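Local coordinates for protein glutamate--tRNA ligase (Elizabethkingia anophelis, PDB 6B1Z) that probably attaches glutamate to its cognate tRNA in an ATP-dependent reaction, as a class I glutamyl-tRNA synthetase with a catalytic domain and an anticodon-binding domain, at residues A115-P119 with E120-Q124; F189-T193 with N194-D198; G206-Y210 with H211-I215. All blocks are in the same frame, centred on the assembly; numbering follows the deposited sequence. Where two conformers were deposited one is given.

Contact 1 of 3, residues A115-P119 with E120-Q124; sequences AFDTP and EELDQ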
# COMPACT_ATOMS: atom_id res chain seq x y z
N ALA A 115 7.61 -3.52 -38.67
CA ALA A 115 8.43 -4.71 -38.43
C ALA A 115 7.56 -5.95 -38.52
O ALA A 115 6.47 -6.00 -37.92
CB ALA A 115 9.15 -4.64 -37.08
N PHE A 116 8.04 -6.95 -39.26
CA PHE A 116 7.26 -8.13 -39.63
C PHE A 116 7.74 -9.39 -38.93
O PHE A 116 7.21 -10.48 -39.21
CB PHE A 116 7.30 -8.34 -41.15
CG PHE A 116 6.73 -7.19 -41.94
CD1 PHE A 116 7.56 -6.20 -42.46
CD2 PHE A 116 5.37 -7.10 -42.16
CE1 PHE A 116 7.03 -5.14 -43.18
CE2 PHE A 116 4.83 -6.05 -42.90
CZ PHE A 116 5.66 -5.07 -43.40
N ASP A 117 8.70 -9.29 -38.01
CA ASP A 117 9.30 -10.48 -37.42
C ASP A 117 8.27 -11.27 -36.62
O ASP A 117 7.48 -10.70 -35.86
CB ASP A 117 10.47 -10.08 -36.52
CG ASP A 117 11.33 -9.00 -37.13
OD1 ASP A 117 10.99 -7.81 -36.94
OD2 ASP A 117 12.32 -9.34 -37.81
N THR A 118 8.29 -12.58 -36.81
CA THR A 118 7.39 -13.44 -36.05
C THR A 118 8.00 -13.78 -34.69
O THR A 118 9.20 -13.61 -34.48
CB THR A 118 7.12 -14.73 -36.82
OG1 THR A 118 8.32 -15.52 -36.88
CG2 THR A 118 6.63 -14.43 -38.24
N PRO A 119 7.18 -14.26 -33.75
CA PRO A 119 7.75 -14.67 -32.45
C PRO A 119 8.83 -15.74 -32.57
O PRO A 119 9.82 -15.70 -31.83
CB PRO A 119 6.52 -15.17 -31.69
CG PRO A 119 5.40 -14.35 -32.24
CD PRO A 119 5.71 -14.27 -33.72
N GLU A 120 8.68 -16.68 -33.51
CA GLU A 120 9.70 -17.69 -33.72
C GLU A 120 11.01 -17.08 -34.22
O GLU A 120 12.09 -17.51 -33.81
CB GLU A 120 9.21 -18.75 -34.71
CG GLU A 120 8.10 -19.66 -34.18
CD GLU A 120 6.69 -19.10 -34.35
OE1 GLU A 120 6.50 -17.88 -34.60
OE2 GLU A 120 5.74 -19.90 -34.23
N GLU A 121 10.92 -16.10 -35.13
CA GLU A 121 12.14 -15.47 -35.64
C GLU A 121 12.85 -14.69 -34.55
O GLU A 121 14.09 -14.65 -34.51
CB GLU A 121 11.80 -14.57 -36.83
CG GLU A 121 11.47 -15.35 -38.09
CD GLU A 121 10.62 -14.57 -39.09
OE1 GLU A 121 10.30 -13.40 -38.82
OE2 GLU A 121 10.29 -15.16 -40.14
N LEU A 122 12.08 -14.05 -33.66
CA LEU A 122 12.71 -13.31 -32.57
C LEU A 122 13.30 -14.27 -31.54
O LEU A 122 14.37 -14.01 -30.98
CB LEU A 122 11.72 -12.34 -31.94
CG LEU A 122 11.29 -11.21 -32.88
CD1 LEU A 122 10.23 -10.33 -32.23
CD2 LEU A 122 12.51 -10.39 -33.31
N ASP A 123 12.62 -15.39 -31.29
CA ASP A 123 13.20 -16.40 -30.40
C ASP A 123 14.51 -16.93 -30.95
O ASP A 123 15.45 -17.22 -30.19
CB ASP A 123 12.22 -17.56 -30.20
CG ASP A 123 11.13 -17.25 -29.20
OD1 ASP A 123 11.19 -16.20 -28.53
OD2 ASP A 123 10.20 -18.08 -29.09
N GLN A 124 14.61 -17.06 -32.28
CA GLN A 124 15.82 -17.58 -32.90
C GLN A 124 17.01 -16.64 -32.68
O GLN A 124 18.10 -17.09 -32.32
CB GLN A 124 15.59 -17.79 -34.40
O HOH W 1 8.78 -12.23 -40.78
O HOH W 2 12.67 -11.83 -38.71
O HOH W 3 7.30 -17.89 -37.82
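One face of the Glu121 carboxylate is taken up by Thr118. Thr118 OG1 stands over it, 3.3 Å from Glu121 CD, with Thr118 CG2 farther along on the same side. The backbone N-H of Thr118 also comes from this side and meets Glu121 OE1 at 3.0 Å, 51° out of the carboxylate plane, with an almost straight N-H...O angle of 168°. Two waters donate to the same oxygen: one, level with the group, bridges it to Phe116 O, and the other, from the far side, bridges it to Asp117 OD2. Three donors therefore grip OE1.

The return bond runs from Glu121 N to Thr118 OG1 at 3.2 Å, and the two bonds together make a capping box at the start of helix 119-131. Thr118 OG1 sits between its own backbone N and carbonyl carbon (chi1 68°), which turns its oxygen back over the first turn. Glu121 runs extended beyond CG, and that reach brings OE1 up to the N-H just ahead of the helix. Behind the box, Leu122 N bonds to Thr118 O at 3.0 Å and Asp123 N to Pro119 O at 2.9 Å.

Beside the cap, Leu122 CD2 packs on Asp117 CB at 3.8 Å. The Asp117 carboxylate itself is held from outside by Tyr138 OH and Arg147 N, and Asp123 turns to Arg126.

Two acidic groups come near each other, Asp117 OD2 and Glu121 OE1 being 4.6 Å apart, with a water donating to both. Both waters, the Thr118 N-H and the partial positive charge of the helix start would be expected to favour the ionised form of Glu121, offsetting its like-charged neighbour.

Contact 2 of 3, residues F189-T193 with N194-D198; sequences FSVNT and NTLDD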
# COMPACT_ATOMS: atom_id res chain seq x y z
N PHE A 189 20.63 13.98 -16.02
CA PHE A 189 21.49 12.89 -16.46
C PHE A 189 21.34 12.78 -17.97
O PHE A 189 20.37 13.29 -18.56
CB PHE A 189 21.14 11.57 -15.76
CG PHE A 189 19.75 11.08 -16.04
CD1 PHE A 189 18.66 11.60 -15.36
CD2 PHE A 189 19.52 10.08 -16.98
CE1 PHE A 189 17.37 11.13 -15.61
CE2 PHE A 189 18.25 9.61 -17.24
CZ PHE A 189 17.17 10.14 -16.55
N SER A 190 22.31 12.13 -18.60
CA SER A 190 22.33 11.96 -20.04
C SER A 190 22.41 10.49 -20.41
O SER A 190 23.01 9.68 -19.69
CB SER A 190 23.52 12.69 -20.68
OG SER A 190 23.48 14.07 -20.35
N VAL A 191 21.83 10.16 -21.57
CA VAL A 191 21.73 8.79 -22.09
C VAL A 191 22.06 8.83 -23.58
O VAL A 191 21.50 9.67 -24.30
CB VAL A 191 20.30 8.24 -21.90
CG1 VAL A 191 20.07 6.91 -22.66
CG2 VAL A 191 19.95 8.12 -20.41
N ASN A 192 22.91 7.93 -24.07
CA ASN A 192 23.13 7.80 -25.50
C ASN A 192 22.12 6.82 -26.08
O ASN A 192 21.91 5.73 -25.55
CB ASN A 192 24.56 7.35 -25.80
CG ASN A 192 24.93 7.50 -27.27
OD1 ASN A 192 24.37 6.83 -28.13
ND2 ASN A 192 25.87 8.41 -27.56
N THR A 193 21.49 7.21 -27.20
CA THR A 193 20.51 6.33 -27.84
C THR A 193 21.09 4.98 -28.27
O THR A 193 20.32 4.03 -28.46
CB THR A 193 19.88 7.03 -29.05
OG1 THR A 193 20.89 7.49 -29.95
CG2 THR A 193 19.08 8.22 -28.59
N ASN A 194 22.41 4.87 -28.43
CA ASN A 194 22.98 3.57 -28.75
C ASN A 194 22.74 2.54 -27.65
O ASN A 194 22.88 1.34 -27.92
CB ASN A 194 24.49 3.69 -28.99
CG ASN A 194 24.83 4.38 -30.30
OD1 ASN A 194 23.99 4.59 -31.16
ND2 ASN A 194 26.11 4.72 -30.44
N THR A 195 22.43 2.96 -26.43
CA THR A 195 22.10 2.03 -25.36
C THR A 195 20.63 1.65 -25.33
O THR A 195 20.23 0.85 -24.47
CB THR A 195 22.49 2.63 -23.98
OG1 THR A 195 21.61 3.71 -23.65
CG2 THR A 195 23.95 3.12 -23.96
N LEU A 196 19.81 2.20 -26.23
CA LEU A 196 18.37 2.05 -26.19
C LEU A 196 17.88 1.22 -27.37
O LEU A 196 18.60 1.01 -28.35
CB LEU A 196 17.70 3.43 -26.18
CG LEU A 196 18.18 4.38 -25.08
CD1 LEU A 196 17.52 5.74 -25.23
CD2 LEU A 196 17.92 3.78 -23.67
N ASP A 197 16.63 0.75 -27.29
CA ASP A 197 16.08 -0.20 -28.25
C ASP A 197 14.95 0.42 -29.06
O ASP A 197 14.33 1.41 -28.65
CB ASP A 197 15.55 -1.45 -27.55
CG ASP A 197 16.58 -2.12 -26.67
OD1 ASP A 197 17.78 -1.90 -26.91
OD2 ASP A 197 16.19 -2.85 -25.74
N ASP A 198 14.67 -0.21 -30.21
CA ASP A 198 13.58 0.18 -31.10
C ASP A 198 12.26 -0.39 -30.56
O ASP A 198 11.69 -1.34 -31.11
CB ASP A 198 13.82 -0.36 -32.51
CG ASP A 198 15.02 0.28 -33.23
OD1 ASP A 198 15.59 1.28 -32.75
OD2 ASP A 198 15.38 -0.27 -34.30
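Thr193, Asn194 and Asn192 carry this turn, where strand 187-192 gives way to a short 3-10 segment. The Asn192 and Asn194 side chains run alongside each other in the same direction, their amide planes 44° apart. With CG swung opposite its backbone N (chi1 -167°), Asn192 sends OD1 forward to take Asn194 N at 2.8 Å, in the carbonyl plane and on a lone pair. The ends of both amides are tied to one place outside: Asn192 ND2 bonds to Asp176 OD1 and Asn194 OD1 to Asp176 N.

The carbonyl of Asn192 has two donors, both from Thr195. The hydroxyl OG1 of Thr195 reaches Asn192 O at 2.8 Å nearly end-on, while Thr195 N meets the same oxygen at 3.0 Å from above the carbonyl plane. Thr193 O then accepts Leu196 N at 2.9 Å, also from well above its plane. The CA-CB bond of Thr193 leads off from the turn, and OG1 bonds to Pro174 O and Arg177 N.

Asn192 OD1 to Asn194 N makes an Asx turn, which leads into a 3-10 turn with two overlapping i to i+3 bonds, at the end of a strand of the 178-192 hairpin.

Contact 3 of 3, residues G206-Y210 with H211-I215; sequences GMPTY and HFANI. With FMT (formic acid), chain N.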
# COMPACT_ATOMS: atom_id res chain seq x y z
N GLY A 206 -3.18 -3.16 -33.87
CA GLY A 206 -3.40 -1.74 -33.94
C GLY A 206 -3.48 -1.04 -32.60
O GLY A 206 -3.57 0.20 -32.57
N MET A 207 -3.46 -1.78 -31.49
CA MET A 207 -3.50 -1.05 -30.23
C MET A 207 -2.08 -0.70 -29.79
O MET A 207 -1.15 -1.49 -29.97
CB MET A 207 -4.19 -1.87 -29.14
CG MET A 207 -5.73 -1.90 -29.26
SD MET A 207 -6.60 -0.29 -29.30
CE MET A 207 -6.38 0.22 -27.59
N PRO A 208 -1.91 0.49 -29.22
CA PRO A 208 -0.58 0.89 -28.76
C PRO A 208 -0.10 0.06 -27.58
O PRO A 208 -0.88 -0.52 -26.83
CB PRO A 208 -0.77 2.36 -28.36
CG PRO A 208 -2.22 2.39 -27.89
CD PRO A 208 -2.94 1.47 -28.85
N THR A 209 1.22 0.02 -27.43
CA THR A 209 1.82 -0.39 -26.18
C THR A 209 1.71 0.75 -25.17
O THR A 209 1.40 1.89 -25.52
CB THR A 209 3.29 -0.76 -26.37
OG1 THR A 209 4.00 0.42 -26.78
CG2 THR A 209 3.42 -1.87 -27.43
N TYR A 210 2.00 0.44 -23.89
CA TYR A 210 1.91 1.44 -22.83
C TYR A 210 2.75 2.67 -23.16
O TYR A 210 2.36 3.80 -22.86
CB TYR A 210 2.39 0.88 -21.49
CG TYR A 210 1.56 -0.22 -20.87
CD1 TYR A 210 0.20 -0.33 -21.09
CD2 TYR A 210 2.16 -1.15 -20.03
CE1 TYR A 210 -0.55 -1.34 -20.49
CE2 TYR A 210 1.43 -2.16 -19.44
CZ TYR A 210 0.08 -2.25 -19.67
OH TYR A 210 -0.63 -3.26 -19.07
N HIS A 211 3.93 2.46 -23.76
CA HIS A 211 4.82 3.59 -24.04
C HIS A 211 4.13 4.64 -24.90
O HIS A 211 4.17 5.84 -24.59
CB HIS A 211 6.08 3.09 -24.74
CG HIS A 211 6.93 2.20 -23.90
ND1 HIS A 211 7.58 2.63 -22.76
CD2 HIS A 211 7.26 0.89 -24.05
CE1 HIS A 211 8.26 1.62 -22.24
NE2 HIS A 211 8.10 0.56 -23.01
N PHE A 212 3.52 4.20 -26.00
CA PHE A 212 2.90 5.12 -26.95
C PHE A 212 1.54 5.61 -26.44
O PHE A 212 1.25 6.81 -26.53
CB PHE A 212 2.76 4.41 -28.30
CG PHE A 212 2.48 5.32 -29.49
CD1 PHE A 212 2.99 6.61 -29.57
CD2 PHE A 212 1.72 4.83 -30.55
CE1 PHE A 212 2.73 7.41 -30.70
CE2 PHE A 212 1.46 5.62 -31.68
CZ PHE A 212 1.97 6.91 -31.75
N ALA A 213 0.73 4.70 -25.89
CA ALA A 213 -0.56 5.10 -25.32
C ALA A 213 -0.39 6.16 -24.25
O ALA A 213 -1.18 7.12 -24.18
CB ALA A 213 -1.29 3.88 -24.75
N ASN A 214 0.63 6.03 -23.39
CA ASN A 214 0.76 6.97 -22.30
C ASN A 214 1.21 8.35 -22.77
O ASN A 214 0.73 9.36 -22.24
CB ASN A 214 1.68 6.43 -21.21
CG ASN A 214 0.99 5.42 -20.32
OD1 ASN A 214 -0.24 5.40 -20.24
ND2 ASN A 214 1.77 4.58 -19.66
N ILE A 215 2.10 8.43 -23.77
CA ILE A 215 2.48 9.78 -24.20
C ILE A 215 1.32 10.43 -24.96
O ILE A 215 1.09 11.64 -24.83
CB ILE A 215 3.81 9.80 -25.00
CG1 ILE A 215 3.70 9.14 -26.37
CG2 ILE A 215 4.96 9.22 -24.15
CD1 ILE A 215 3.56 10.16 -27.50
C FMT N . 1.26 1.09 -17.15
O1 FMT N . 0.58 0.07 -17.29
O2 FMT N . 0.99 2.18 -17.65
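The chain runs extended through Pro208 and Thr209 and then bends abruptly into helical angles at Tyr210, so this is the N-terminus of helix 210-220 with Thr209 at the N-cap position. Two backbone bonds open the helix, Ala213 N to Thr209 O and Asn214 N to Tyr210 O, both at 2.9 Å.

Pro208 folds back over this first turn. Its CG rests on Ala213 CB at 3.6 Å, while CB touches Phe212 CB at 4.1 Å. Thr209 OG1 is near the plane of the His211 ring, at its edge, but its bond goes outside the turn, to Val200 O. The imidazole itself bonds through ND1 to His239 NE2.

Tyr210 and Asn214 stand one turn apart on one side of the helix, and Asn214 CG, opposite its carbonyl carbon (chi1 -79°), keeps the amide near Tyr210. As in related glutamyl-tRNA synthetases, this pair probably borders the pocket for the amino acid substrate. Asn214 OD1 is gripped by Arg49 and Gln92, which fixes the rotation of the amide and points ND2 at a bound formic acid, probably left from crystallisation, with a weak bond to Glu51 as well. Two conformers of Tyr210 were deposited; in one, O1 of the formic acid lies over the ring centre, a doubtful contact. The other oxygen of the formic acid, O2, accepts from Asn214 ND2 at 3.2 Å, with an N-H...O angle of 165°.

All three contacts are local turns in the catalytic part of the enzyme, and they differ in setting. Contacts 1 and 2 are at the surface, their centres 23 Å apart. Contact 3 is partly buried and nearer the middle of the chain. Contacts 1 and 3 each start a helix from a threonine at the N-cap position, but contact 1 closes its cap with a glutamate, around which waters gather, whereas in contact 3 the threonine hydroxyl turns to a neighbouring strand. Contact 2 instead ends a strand, using asparagine amides and a threonine hydroxyl. No two of them touch, yet helix 236-246 packs against side chains of both contact 2 and contact 3.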